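Long-range contacts in cysteine hydrolase (Pseudomonas syringae pv. phaseolicola 1448A, PDB 3IRV), which probably acts as a hydrolase of the isochorismatase-like cysteine hydrolase family, although its substrate is not established: residues T23-D29 against V65-R71; V167-A173 against F204-T210; V50-Q54 against I105-A109; D131-R135 against H162-K166. One frame throughout, in Å; residues are numbered along the deposited sequence. Where two conformers were deposited one is given.

Interaction 1. Residues T23-D29 against V65-R71; sequences TAVIVVD and VMVIYLR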
loop_
_atom_site.group_PDB
_atom_site.type_symbol
_atom_site.label_atom_id
_atom_site.label_comp_id
_atom_site.label_asym_id
_atom_site.label_seq_id
_atom_site.Cartn_x
_atom_site.Cartn_y
_atom_site.Cartn_z
ATOM N N THR A 23 -0.346 -14.715 -17.720
ATOM C CA THR A 23 -1.053 -13.494 -17.327
ATOM C C THR A 23 -2.405 -13.828 -16.694
ATOM O O THR A 23 -3.059 -14.800 -17.094
ATOM C CB THR A 23 -1.268 -12.604 -18.573
ATOM O OG1 THR A 23 0.009 -12.340 -19.159
ATOM C CG2 THR A 23 -1.909 -11.242 -18.237
ATOM N N ALA A 24 -2.821 -13.028 -15.705
ATOM C CA ALA A 24 -4.180 -13.126 -15.203
ATOM C C ALA A 24 -4.765 -11.734 -15.035
ATOM O O ALA A 24 -4.042 -10.787 -14.756
ATOM C CB ALA A 24 -4.210 -13.811 -13.874
ATOM N N VAL A 25 -6.089 -11.655 -15.140
ATOM C CA VAL A 25 -6.819 -10.418 -14.823
ATOM C C VAL A 25 -7.392 -10.564 -13.437
ATOM O O VAL A 25 -7.984 -11.595 -13.117
ATOM C CB VAL A 25 -8.014 -10.203 -15.793
ATOM C CG1 VAL A 25 -8.929 -9.040 -15.334
ATOM C CG2 VAL A 25 -7.482 -9.995 -17.221
ATOM N N ILE A 26 -7.201 -9.533 -12.619
ATOM C CA ILE A 26 -7.757 -9.538 -11.275
ATOM C C ILE A 26 -8.809 -8.429 -11.161
ATOM O O ILE A 26 -8.521 -7.237 -11.340
ATOM C CB ILE A 26 -6.684 -9.376 -10.191
ATOM C CG1 ILE A 26 -5.567 -10.414 -10.380
ATOM C CG2 ILE A 26 -7.320 -9.505 -8.798
ATOM C CD1 ILE A 26 -4.422 -10.239 -9.406
ATOM N N VAL A 27 -10.052 -8.841 -10.891
ATOM C CA VAL A 27 -11.180 -7.903 -10.768
ATOM C C VAL A 27 -11.446 -7.685 -9.277
ATOM O O VAL A 27 -11.973 -8.578 -8.579
ATOM C CB VAL A 27 -12.461 -8.457 -11.441
ATOM C CG1 VAL A 27 -13.549 -7.415 -11.384
ATOM C CG2 VAL A 27 -12.184 -8.874 -12.924
ATOM N N VAL A 28 -11.031 -6.523 -8.785
ATOM C CA VAL A 28 -11.044 -6.280 -7.344
ATOM C C VAL A 28 -12.390 -5.755 -6.846
ATOM O O VAL A 28 -12.787 -4.623 -7.194
ATOM C CB VAL A 28 -9.934 -5.283 -6.957
ATOM C CG1 VAL A 28 -9.893 -5.099 -5.423
ATOM C CG2 VAL A 28 -8.566 -5.738 -7.546
ATOM N N ASP A 29 -13.077 -6.574 -6.041
ATOM C CA ASP A 29 -14.201 -6.144 -5.208
ATOM C C ASP A 29 -15.324 -5.438 -5.990
ATOM O O ASP A 29 -15.904 -4.452 -5.513
ATOM C CB ASP A 29 -13.689 -5.259 -4.062
ATOM C CG ASP A 29 -12.851 -6.047 -3.059
ATOM O OD1 ASP A 29 -12.741 -7.286 -3.229
ATOM O OD2 ASP A 29 -12.287 -5.416 -2.142
ATOM N N VAL A 65 -6.785 -16.109 -21.027
ATOM C CA VAL A 65 -6.129 -15.387 -19.944
ATOM C C VAL A 65 -7.054 -15.567 -18.721
ATOM O O VAL A 65 -8.239 -15.220 -18.783
ATOM C CB VAL A 65 -5.955 -13.884 -20.271
ATOM C CG1 VAL A 65 -5.539 -13.092 -19.018
ATOM C CG2 VAL A 65 -4.912 -13.693 -21.381
ATOM N N MET A 66 -6.522 -16.145 -17.643
ATOM C CA MET A 66 -7.328 -16.456 -16.455
ATOM C C MET A 66 -7.934 -15.207 -15.853
ATOM O O MET A 66 -7.266 -14.190 -15.748
ATOM C CB MET A 66 -6.479 -17.175 -15.384
ATOM C CG MET A 66 -7.217 -17.488 -14.056
ATOM S SD MET A 66 -6.307 -18.597 -12.906
ATOM C CE MET A 66 -4.712 -17.865 -13.106
ATOM N N VAL A 67 -9.217 -15.291 -15.499
ATOM C CA VAL A 67 -9.920 -14.207 -14.841
ATOM C C VAL A 67 -10.183 -14.585 -13.385
ATOM O O VAL A 67 -10.780 -15.637 -13.117
ATOM C CB VAL A 67 -11.277 -13.946 -15.516
ATOM C CG1 VAL A 67 -12.091 -12.960 -14.713
ATOM C CG2 VAL A 67 -11.051 -13.424 -16.938
ATOM N N ILE A 68 -9.760 -13.709 -12.470
ATOM C CA ILE A 68 -9.917 -13.923 -11.022
ATOM C C ILE A 68 -10.690 -12.761 -10.426
ATOM O O ILE A 68 -10.311 -11.612 -10.619
ATOM C CB ILE A 68 -8.547 -13.984 -10.324
ATOM C CG1 ILE A 68 -7.726 -15.132 -10.929
ATOM C CG2 ILE A 68 -8.717 -14.138 -8.793
ATOM C CD1 ILE A 68 -6.220 -15.151 -10.567
ATOM N N TYR A 69 -11.764 -13.057 -9.702
ATOM C CA TYR A 69 -12.499 -12.018 -8.978
ATOM C C TYR A 69 -12.100 -12.054 -7.514
ATOM O O TYR A 69 -12.027 -13.127 -6.936
ATOM C CB TYR A 69 -13.997 -12.287 -9.042
ATOM C CG TYR A 69 -14.616 -12.187 -10.409
ATOM C CD1 TYR A 69 -15.364 -11.051 -10.748
ATOM C CD2 TYR A 69 -14.512 -13.246 -11.356
ATOM C CE1 TYR A 69 -15.986 -10.941 -12.009
ATOM C CE2 TYR A 69 -15.121 -13.140 -12.613
ATOM C CZ TYR A 69 -15.860 -11.982 -12.930
ATOM O OH TYR A 69 -16.469 -11.931 -14.194
ATOM N N LEU A 70 -11.838 -10.896 -6.922
ATOM C CA LEU A 70 -11.657 -10.816 -5.473
ATOM C C LEU A 70 -12.973 -10.338 -4.869
ATOM O O LEU A 70 -13.663 -9.478 -5.456
ATOM C CB LEU A 70 -10.594 -9.781 -5.105
ATOM C CG LEU A 70 -9.215 -10.043 -5.706
ATOM C CD1 LEU A 70 -8.251 -8.998 -5.174
ATOM C CD2 LEU A 70 -8.732 -11.464 -5.408
ATOM N N ARG A 71 -13.329 -10.891 -3.714
ATOM C CA ARG A 71 -14.471 -10.397 -2.950
ATOM C C ARG A 71 -14.049 -10.164 -1.518
ATOM O O ARG A 71 -13.389 -11.030 -0.920
ATOM C CB ARG A 71 -15.618 -11.417 -2.956
ATOM C CG ARG A 71 -16.099 -11.798 -4.365
ATOM C CD ARG A 71 -17.352 -12.708 -4.321
ATOM N NE ARG A 71 -17.103 -13.906 -3.501
ATOM C CZ ARG A 71 -17.992 -14.873 -3.298
ATOM N NH1 ARG A 71 -19.190 -14.787 -3.849
ATOM N NH2 ARG A 71 -17.682 -15.917 -2.523
HETATM O O HOH W 1 -3.810 -17.229 -18.005
HETATM O O HOH W 2 -14.739 -8.760 -7.904
#
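Val27 and Tyr69 stand side by side and point the same way, and the ring carbon Tyr69 CD1 comes 4.0 Å from Val27 CB. On the other face of the sheet Leu70 fits between Ile26 and Val28. Leu70 CG lies 3.7 Å from Ile26 CG2, and the two side chains cross at a slant. Toward Val28 the approach is parallel instead, with Leu70 CD1 4.0 Å from Val28 CG2. This reach depends on Leu70 CG being anti to the carbonyl carbon (chi1 -59°).

The backbones run parallel in matched register, Val25 opposite Val67 and Val27 opposite Tyr69. Val27 N bonds to Ile68 O at 2.8 Å (173° at the hydrogen), and Val27 O takes Leu70 N at 2.9 Å. At the C-terminal end Asp29 N meets Leu70 O at 3.0 Å from above the carbonyl plane, while Asp29 OD2 forms a salt bridge with Lys119.

Helix 50-62 covers the Val25 and Tyr69 face and helix 149-162 reaches Val28, Asp29 and Leu70: the parallel alpha/beta core of an isochorismatase-like fold. The Asp29-Lys119 salt bridge beside Cys152 is consistent with the family's Asp-Lys-Cys catalytic triad, of which these are probably the counterparts.

Interaction 2. Residues V167-A173 against F204-T210; sequences VIALSDA and FGEVTTT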
loop_
_atom_site.group_PDB
_atom_site.type_symbol
_atom_site.label_atom_id
_atom_site.label_comp_id
_atom_site.label_asym_id
_atom_site.label_seq_id
_atom_site.Cartn_x
_atom_site.Cartn_y
_atom_site.Cartn_z
ATOM N N VAL A 167 3.106 -6.022 -12.560
ATOM C CA VAL A 167 1.733 -5.543 -12.352
ATOM C C VAL A 167 1.377 -4.437 -13.354
ATOM O O VAL A 167 2.157 -3.498 -13.555
ATOM C CB VAL A 167 1.540 -5.009 -10.918
ATOM C CG1 VAL A 167 0.059 -4.620 -10.680
ATOM C CG2 VAL A 167 1.949 -6.063 -9.898
ATOM N N ILE A 168 0.201 -4.567 -13.964
ATOM C CA ILE A 168 -0.352 -3.551 -14.868
ATOM C C ILE A 168 -1.641 -3.047 -14.241
ATOM O O ILE A 168 -2.560 -3.846 -13.995
ATOM C CB ILE A 168 -0.720 -4.137 -16.231
ATOM C CG1 ILE A 168 0.512 -4.760 -16.892
ATOM C CG2 ILE A 168 -1.307 -3.034 -17.104
ATOM C CD1 ILE A 168 0.192 -5.536 -18.161
ATOM N N ALA A 169 -1.691 -1.747 -13.939
ATOM C CA ALA A 169 -2.928 -1.124 -13.441
ATOM C C ALA A 169 -3.611 -0.396 -14.591
ATOM O O ALA A 169 -2.966 0.340 -15.354
ATOM C CB ALA A 169 -2.630 -0.117 -12.307
ATOM N N LEU A 170 -4.914 -0.583 -14.705
ATOM C CA LEU A 170 -5.670 0.058 -15.803
ATOM C C LEU A 170 -6.208 1.426 -15.341
ATOM O O LEU A 170 -7.054 1.520 -14.425
ATOM C CB LEU A 170 -6.804 -0.868 -16.240
ATOM C CG LEU A 170 -6.314 -2.219 -16.783
ATOM C CD1 LEU A 170 -7.519 -3.037 -17.225
ATOM C CD2 LEU A 170 -5.330 -2.021 -17.924
ATOM N N SER A 171 -5.707 2.499 -15.965
ATOM C CA SER A 171 -6.098 3.854 -15.600
ATOM C C SER A 171 -7.595 4.139 -15.703
ATOM O O SER A 171 -8.131 4.912 -14.895
ATOM C CB SER A 171 -5.313 4.875 -16.425
ATOM O OG SER A 171 -5.577 4.671 -17.788
ATOM N N ASP A 172 -8.277 3.491 -16.646
ATOM C CA ASP A 172 -9.698 3.774 -16.858
ATOM C C ASP A 172 -10.607 2.661 -16.307
ATOM O O ASP A 172 -11.817 2.618 -16.604
ATOM C CB ASP A 172 -9.961 4.038 -18.348
ATOM C CG ASP A 172 -9.683 2.825 -19.227
ATOM O OD1 ASP A 172 -8.848 1.954 -18.872
ATOM O OD2 ASP A 172 -10.311 2.732 -20.307
ATOM N N ALA A 173 -10.035 1.760 -15.500
ATOM C CA ALA A 173 -10.821 0.649 -14.969
ATOM C C ALA A 173 -10.569 0.396 -13.485
ATOM O O ALA A 173 -10.798 -0.710 -12.993
ATOM C CB ALA A 173 -10.637 -0.616 -15.798
ATOM N N PHE A 204 5.492 1.119 -8.661
ATOM C CA PHE A 204 5.006 -0.271 -8.515
ATOM C C PHE A 204 4.856 -1.085 -9.792
ATOM O O PHE A 204 4.864 -2.311 -9.713
ATOM C CB PHE A 204 3.648 -0.342 -7.778
ATOM C CG PHE A 204 3.600 0.426 -6.470
ATOM C CD1 PHE A 204 4.630 0.316 -5.527
ATOM C CD2 PHE A 204 2.498 1.233 -6.167
ATOM C CE1 PHE A 204 4.580 1.008 -4.323
ATOM C CE2 PHE A 204 2.443 1.941 -4.974
ATOM C CZ PHE A 204 3.494 1.841 -4.059
ATOM N N GLY A 205 4.663 -0.446 -10.943
ATOM C CA GLY A 205 4.516 -1.237 -12.177
ATOM C C GLY A 205 4.083 -0.369 -13.352
ATOM O O GLY A 205 4.527 0.779 -13.463
ATOM N N GLU A 206 3.235 -0.934 -14.208
ATOM C CA GLU A 206 2.793 -0.239 -15.421
ATOM C C GLU A 206 1.404 0.356 -15.199
ATOM O O GLU A 206 0.562 -0.268 -14.561
ATOM C CB GLU A 206 2.686 -1.214 -16.596
ATOM C CG GLU A 206 2.101 -0.546 -17.843
ATOM C CD GLU A 206 2.115 -1.390 -19.094
ATOM O OE1 GLU A 206 2.447 -2.607 -19.047
ATOM O OE2 GLU A 206 1.800 -0.791 -20.156
ATOM N N VAL A 207 1.158 1.540 -15.752
ATOM C CA VAL A 207 -0.209 2.027 -15.893
ATOM C C VAL A 207 -0.524 2.152 -17.392
ATOM O O VAL A 207 0.281 2.734 -18.149
ATOM C CB VAL A 207 -0.410 3.399 -15.180
ATOM C CG1 VAL A 207 -1.856 3.908 -15.394
ATOM C CG2 VAL A 207 -0.138 3.250 -13.682
ATOM N N THR A 208 -1.647 1.570 -17.828
ATOM C CA THR A 208 -2.077 1.741 -19.208
ATOM C C THR A 208 -3.593 1.688 -19.262
ATOM O O THR A 208 -4.231 1.541 -18.217
ATOM C CB THR A 208 -1.436 0.682 -20.158
ATOM O OG1 THR A 208 -1.666 1.051 -21.531
ATOM C CG2 THR A 208 -2.001 -0.704 -19.908
ATOM N N THR A 209 -4.164 1.850 -20.459
ATOM C CA THR A 209 -5.627 1.803 -20.594
ATOM C C THR A 209 -6.128 0.396 -20.858
ATOM O O THR A 209 -5.385 -0.477 -21.369
ATOM C CB THR A 209 -6.139 2.693 -21.746
ATOM O OG1 THR A 209 -5.578 2.217 -22.972
ATOM C CG2 THR A 209 -5.723 4.141 -21.509
ATOM N N THR A 210 -7.407 0.186 -20.547
ATOM C CA THR A 210 -8.057 -1.082 -20.860
ATOM C C THR A 210 -7.925 -1.429 -22.342
ATOM O O THR A 210 -7.551 -2.557 -22.684
ATOM C CB THR A 210 -9.546 -1.045 -20.480
ATOM O OG1 THR A 210 -9.651 -0.738 -19.093
ATOM C CG2 THR A 210 -10.208 -2.392 -20.720
HETATM O O HOH W 3 5.166 -4.767 -11.233
#
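Two bonds from Thr210 converge on one carboxylate oxygen of Asp172. Thr210 OG1 donates to Asp172 OD1 at 2.8 Å from above the carboxylate plane, and Thr210 N reaches Asp172 OD1, also at 2.8 Å, on the syn side with 165° at the hydrogen. Asp172 CG sits between its own backbone N and carbonyl carbon (chi1 64°), which swings the carboxylate across to the start of helix 210-220. Thr209, the N-cap residue, uses its hydroxyl elsewhere, on Glu212 N.

Parallel strand pairing comes next. Glu206 N gives a nearly straight bond to Val167 O (2.9 Å), Ala169 N one to Glu206 O (2.8 Å), and Ser171 N closes the ladder on Thr208 O (2.9 Å).

Around this ladder the side chains pack along the strands. Ile168 lies beside both Glu206 and Thr208, with Ile168 CG2 3.7 Å from Thr208 CG2. The extended Glu206 chain runs alongside Ile168, and its OE2 forms salt bridges with Arg15 and Arg216. On the other face Val207 CG1 meets Ser171 CB at 3.7 Å, and Phe184 of the second subunit packs on both residues.

The doubly bonded Asp172 oxygen takes up a backbone N-H in the first turn of the last helix, one that has no preceding helical carbonyl to meet. The carboxylate therefore ties the turn that follows strand 166-170 to that helix, and its charge probably complements the helix dipole.

Interaction 3. Residues V50-Q54 against I105-A109; sequences VQPIQ and IEALA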
loop_
_atom_site.group_PDB
_atom_site.type_symbol
_atom_site.label_atom_id
_atom_site.label_comp_id
_atom_site.label_asym_id
_atom_site.label_seq_id
_atom_site.Cartn_x
_atom_site.Cartn_y
_atom_site.Cartn_z
ATOM N N VAL A 50 -17.534 -0.242 -15.318
ATOM C CA VAL A 50 -18.149 -1.532 -15.629
ATOM C C VAL A 50 -17.955 -1.928 -17.099
ATOM O O VAL A 50 -17.550 -3.063 -17.399
ATOM C CB VAL A 50 -19.643 -1.533 -15.252
ATOM C CG1 VAL A 50 -20.323 -2.795 -15.722
ATOM C CG2 VAL A 50 -19.808 -1.363 -13.723
ATOM N N GLN A 51 -18.214 -0.991 -18.011
ATOM C CA GLN A 51 -18.064 -1.274 -19.449
ATOM C C GLN A 51 -16.625 -1.676 -19.861
ATOM O O GLN A 51 -16.447 -2.712 -20.518
ATOM C CB GLN A 51 -18.596 -0.080 -20.250
ATOM C CG GLN A 51 -18.880 -0.357 -21.703
ATOM C CD GLN A 51 -19.454 0.877 -22.401
ATOM O OE1 GLN A 51 -18.875 1.389 -23.363
ATOM N NE2 GLN A 51 -20.587 1.373 -21.894
ATOM N N PRO A 52 -15.601 -0.875 -19.478
ATOM C CA PRO A 52 -14.240 -1.335 -19.801
ATOM C C PRO A 52 -13.896 -2.698 -19.212
ATOM O O PRO A 52 -13.243 -3.493 -19.887
ATOM C CB PRO A 52 -13.319 -0.269 -19.194
ATOM C CG PRO A 52 -14.172 0.714 -18.524
ATOM C CD PRO A 52 -15.608 0.477 -18.874
ATOM N N ILE A 53 -14.314 -2.958 -17.972
ATOM C CA ILE A 53 -14.071 -4.295 -17.406
ATOM C C ILE A 53 -14.783 -5.397 -18.232
ATOM O O ILE A 53 -14.190 -6.454 -18.519
ATOM C CB ILE A 53 -14.388 -4.351 -15.892
ATOM C CG1 ILE A 53 -13.459 -3.384 -15.138
ATOM C CG2 ILE A 53 -14.188 -5.772 -15.360
ATOM C CD1 ILE A 53 -13.740 -3.299 -13.691
ATOM N N GLN A 54 -16.028 -5.149 -18.660
ATOM C CA GLN A 54 -16.731 -6.148 -19.487
ATOM C C GLN A 54 -15.945 -6.478 -20.766
ATOM O O GLN A 54 -15.773 -7.658 -21.129
ATOM C CB GLN A 54 -18.122 -5.628 -19.854
ATOM C CG GLN A 54 -19.115 -5.619 -18.736
ATOM C CD GLN A 54 -20.449 -5.029 -19.170
ATOM O OE1 GLN A 54 -20.492 -4.079 -19.959
ATOM N NE2 GLN A 54 -21.546 -5.573 -18.630
ATOM N N ILE A 105 -21.490 -7.935 -8.896
ATOM C CA ILE A 105 -22.569 -7.396 -9.709
ATOM C C ILE A 105 -22.873 -8.248 -10.939
ATOM O O ILE A 105 -21.975 -8.820 -11.577
ATOM C CB ILE A 105 -22.307 -5.928 -10.136
ATOM C CG1 ILE A 105 -21.003 -5.793 -10.934
ATOM C CG2 ILE A 105 -22.248 -5.037 -8.916
ATOM C CD1 ILE A 105 -20.838 -4.346 -11.508
ATOM N N GLU A 106 -24.165 -8.293 -11.285
ATOM C CA GLU A 106 -24.613 -9.136 -12.399
ATOM C C GLU A 106 -23.967 -8.728 -13.728
ATOM O O GLU A 106 -23.688 -9.580 -14.575
ATOM C CB GLU A 106 -26.141 -9.132 -12.507
ATOM C CG GLU A 106 -26.725 -10.311 -13.309
ATOM C CD GLU A 106 -26.307 -11.692 -12.772
ATOM O OE1 GLU A 106 -26.311 -11.898 -11.533
ATOM O OE2 GLU A 106 -25.980 -12.576 -13.597
ATOM N N ALA A 107 -23.689 -7.434 -13.893
ATOM C CA ALA A 107 -23.043 -6.951 -15.117
ATOM C C ALA A 107 -21.670 -7.573 -15.346
ATOM O O ALA A 107 -21.180 -7.594 -16.498
ATOM C CB ALA A 107 -22.946 -5.422 -15.109
ATOM N N LEU A 108 -21.068 -8.097 -14.264
ATOM C CA LEU A 108 -19.758 -8.733 -14.350
ATOM C C LEU A 108 -19.801 -10.170 -13.830
ATOM O O LEU A 108 -18.784 -10.699 -13.388
ATOM C CB LEU A 108 -18.703 -7.909 -13.577
ATOM C CG LEU A 108 -18.428 -6.490 -14.079
ATOM C CD1 LEU A 108 -17.453 -5.842 -13.108
ATOM C CD2 LEU A 108 -17.855 -6.526 -15.499
ATOM N N ALA A 109 -20.974 -10.808 -13.907
ATOM C CA ALA A 109 -21.178 -12.126 -13.290
ATOM C C ALA A 109 -20.076 -13.107 -13.665
ATOM O O ALA A 109 -19.807 -13.307 -14.845
ATOM C CB ALA A 109 -22.530 -12.695 -13.693
#
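Leu108 reaches across to Ile53 and Gln54, joining a short 3-10 turn at 106-107 to the start of helix 50-62, the connecting helix of the beta-alpha-beta crossover between strands 23-28 and 66-72. The leucine loses more surface here than any other residue of the two segments. One methyl does most of the touching: Leu108 CD2 lies 3.7 Å from Ile53 CG2, with the two side chains at about a right angle, and 3.6 Å from Gln54 CG. The other branch, Leu108 CD1, also comes within 4.0 Å of Ile53 CG2.

Val50, second in buried surface, divides its two methyls between different partners. Val50 CG1 meets Ala107 CB at 3.8 Å. Val50 CG2 faces Ile105 CD1 tip to tip at 3.9 Å. Met30, in the loop after strand 23-28, touches both Val50 and Leu108.

Gln54 adds the polar component. Its CG is anti to the carbonyl carbon (chi1 -73°) and the chain beyond is extended, carrying the amide past Leu108 to the turn. There Gln54 NE2 donates to Ala107 O at 3.0 Å, with 169° at the hydrogen; the acceptor lies in the glutamine's amide plane, while the donor is tilted from the carbonyl plane.

Interaction 4. Residues D131-R135 against H162-K166; sequences DTVLR and HREYK. With PO4 (phosphate ion), chain C.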
loop_
_atom_site.group_PDB
_atom_site.type_symbol
_atom_site.label_atom_id
_atom_site.label_comp_id
_atom_site.label_asym_id
_atom_site.label_seq_id
_atom_site.Cartn_x
_atom_site.Cartn_y
_atom_site.Cartn_z
ATOM N N ASP A 131 -2.025 -16.218 -4.290
ATOM C CA ASP A 131 -0.684 -16.591 -4.718
ATOM C C ASP A 131 -0.629 -18.042 -5.197
ATOM O O ASP A 131 0.089 -18.357 -6.152
ATOM C CB ASP A 131 0.324 -16.346 -3.599
ATOM C CG ASP A 131 1.746 -16.324 -4.102
ATOM O OD1 ASP A 131 2.065 -15.507 -4.994
ATOM O OD2 ASP A 131 2.540 -17.148 -3.609
ATOM N N THR A 132 -1.407 -18.912 -4.550
ATOM C CA THR A 132 -1.459 -20.328 -4.980
ATOM C C THR A 132 -2.068 -20.421 -6.385
ATOM O O THR A 132 -1.497 -21.060 -7.285
ATOM C CB THR A 132 -2.270 -21.168 -3.988
ATOM O OG1 THR A 132 -1.616 -21.176 -2.710
ATOM C CG2 THR A 132 -2.480 -22.613 -4.507
ATOM N N VAL A 133 -3.193 -19.737 -6.597
ATOM C CA VAL A 133 -3.880 -19.754 -7.881
ATOM C C VAL A 133 -2.938 -19.254 -9.017
ATOM O O VAL A 133 -2.840 -19.866 -10.086
ATOM C CB VAL A 133 -5.194 -18.959 -7.797
ATOM C CG1 VAL A 133 -5.846 -18.768 -9.180
ATOM C CG2 VAL A 133 -6.163 -19.640 -6.799
ATOM N N LEU A 134 -2.215 -18.170 -8.748
ATOM C CA LEU A 134 -1.354 -17.577 -9.772
ATOM C C LEU A 134 -0.130 -18.448 -10.011
ATOM O O LEU A 134 0.209 -18.771 -11.154
ATOM C CB LEU A 134 -0.915 -16.177 -9.326
ATOM C CG LEU A 134 -2.034 -15.136 -9.223
ATOM C CD1 LEU A 134 -1.472 -13.834 -8.645
ATOM C CD2 LEU A 134 -2.623 -14.882 -10.634
ATOM N N ARG A 135 0.555 -18.842 -8.940
ATOM C CA ARG A 135 1.801 -19.602 -9.154
ATOM C C ARG A 135 1.547 -21.007 -9.684
ATOM O O ARG A 135 2.343 -21.508 -10.466
ATOM C CB ARG A 135 2.673 -19.655 -7.892
ATOM C CG ARG A 135 3.197 -18.280 -7.434
ATOM C CD ARG A 135 4.088 -17.594 -8.491
ATOM N NE ARG A 135 4.719 -16.385 -7.948
ATOM C CZ ARG A 135 5.425 -15.501 -8.640
ATOM N NH1 ARG A 135 5.630 -15.654 -9.945
ATOM N NH2 ARG A 135 5.936 -14.439 -8.003
ATOM N N HIS A 162 5.775 -6.730 -4.559
ATOM C CA HIS A 162 6.691 -7.236 -3.504
ATOM C C HIS A 162 6.912 -8.761 -3.610
ATOM O O HIS A 162 7.881 -9.304 -3.064
ATOM C CB HIS A 162 6.167 -6.857 -2.119
ATOM C CG HIS A 162 6.505 -5.457 -1.715
ATOM N ND1 HIS A 162 5.819 -4.358 -2.187
ATOM C CD2 HIS A 162 7.515 -4.973 -0.942
ATOM C CE1 HIS A 162 6.349 -3.255 -1.671
ATOM N NE2 HIS A 162 7.383 -3.600 -0.915
ATOM N N ARG A 163 5.998 -9.442 -4.299
ATOM C CA ARG A 163 6.142 -10.881 -4.606
ATOM C C ARG A 163 6.765 -11.102 -5.998
ATOM O O ARG A 163 6.807 -12.246 -6.491
ATOM C CB ARG A 163 4.767 -11.523 -4.561
ATOM C CG ARG A 163 4.268 -11.721 -3.145
ATOM C CD ARG A 163 2.782 -11.939 -3.152
ATOM N NE ARG A 163 2.286 -12.364 -1.830
ATOM C CZ ARG A 163 2.095 -11.516 -0.817
ATOM N NH1 ARG A 163 2.406 -10.214 -0.955
ATOM N NH2 ARG A 163 1.622 -11.968 0.341
ATOM N N GLU A 164 7.225 -9.992 -6.616
ATOM C CA GLU A 164 7.938 -9.979 -7.901
ATOM C C GLU A 164 6.999 -10.121 -9.127
ATOM O O GLU A 164 7.453 -10.372 -10.246
ATOM C CB GLU A 164 9.115 -10.982 -7.942
ATOM C CG GLU A 164 10.271 -10.622 -6.976
ATOM C CD GLU A 164 10.882 -9.237 -7.243
ATOM O OE1 GLU A 164 11.130 -8.908 -8.417
ATOM O OE2 GLU A 164 11.120 -8.469 -6.283
ATOM N N TYR A 165 5.687 -9.945 -8.906
ATOM C CA TYR A 165 4.775 -9.952 -10.047
ATOM C C TYR A 165 4.981 -8.676 -10.852
ATOM O O TYR A 165 5.289 -7.615 -10.295
ATOM C CB TYR A 165 3.313 -10.029 -9.591
ATOM C CG TYR A 165 2.916 -11.389 -9.050
ATOM C CD1 TYR A 165 2.560 -12.425 -9.918
ATOM C CD2 TYR A 165 2.916 -11.642 -7.685
ATOM C CE1 TYR A 165 2.205 -13.700 -9.445
ATOM C CE2 TYR A 165 2.532 -12.892 -7.198
ATOM C CZ TYR A 165 2.195 -13.912 -8.084
ATOM O OH TYR A 165 1.821 -15.146 -7.605
ATOM N N LYS A 166 4.817 -8.825 -12.169
ATOM C CA LYS A 166 4.773 -7.715 -13.093
ATOM C C LYS A 166 3.328 -7.212 -13.112
ATOM O O LYS A 166 2.410 -7.910 -13.602
ATOM C CB LYS A 166 5.239 -8.210 -14.470
ATOM C CG LYS A 166 6.631 -8.866 -14.408
ATOM C CD LYS A 166 7.047 -9.521 -15.729
ATOM C CE LYS A 166 8.480 -10.024 -15.624
ATOM N NZ LYS A 166 8.797 -11.084 -16.624
HETATM P P PO4 C . 2.410 -9.029 2.666
HETATM O O1 PO4 C . 1.457 -10.205 2.607
HETATM O O2 PO4 C . 2.558 -8.462 1.265
HETATM O O3 PO4 C . 1.835 -7.972 3.591
HETATM O O4 PO4 C . 3.779 -9.423 3.186
HETATM O O HOH W 4 7.294 -13.258 -10.522
#
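Asp131 and Arg163 face each other with their CA atoms 8.9 Å apart, and Leu134 and Tyr165 with theirs 9.8 Å apart, so the two backbones stay apart and side chains, with one water, span from helix 130-136 to the turn after helix 149-162. That turn is a Schellman motif: Glu164, with phi 79°, is its C-prime residue, and the reversal directs Tyr165 toward the other helix.

In one of two deposited Asp131 conformers Tyr165 OH donates to Asp131 OD1 at 2.6 Å, from above the carboxylate plane, while that oxygen lies at the tyrosine ring edge, in plane; for the other conformer the bond is less certain. Leu134 CD1 packs on Tyr165 CZ at 3.7 Å, and Phe125 meets the ring. Over one face lies the guanidinium of Arg135, bent back at chi2; its plane is 20° from that of the ring and Arg135 CZ is 4.0 Å from the Tyr165 centroid, a stacked cation-pi pair offset toward the hydroxyl end. Water 4 links Arg135 NH1 to Glu164 O.

Arg163 turns its terminal nitrogens to a phosphate, probably from the crystallisation liquor. His126 and Arg163 of both subunits bind this ion, which thus sits at the dimer interface. Arg163 of this chain holds it with two nitrogens: Arg163 NH1 to phosphate O2 at 2.8 Å, and Arg163 NH2 to phosphate O1 at 2.9 Å with 172° at the hydrogen.

How the interactions relate
Interactions 1 and 2 are buried pairings within one parallel sheet, built chiefly on backbone hydrogen bonds; interactions 3 and 4 are partly buried and rely mostly on side chains. Interaction 1 adjoins both of the latter: Tyr69 OH comes 2.7 Å from Leu108 O, a probable but weak hydrogen bond, and Leu134 CD2 lies 3.6 Å from Ile68 CD1. Interaction 3 reaches interaction 2 through Pro52, which packs on Asp172 and Thr210. Interactions 3 and 4 are about 25 Å apart between centres, on opposite sides of the chain's centre. The second subunit touches interactions 2 and 4, but a bound phosphate and a cation-pi stack distinguish interaction 4.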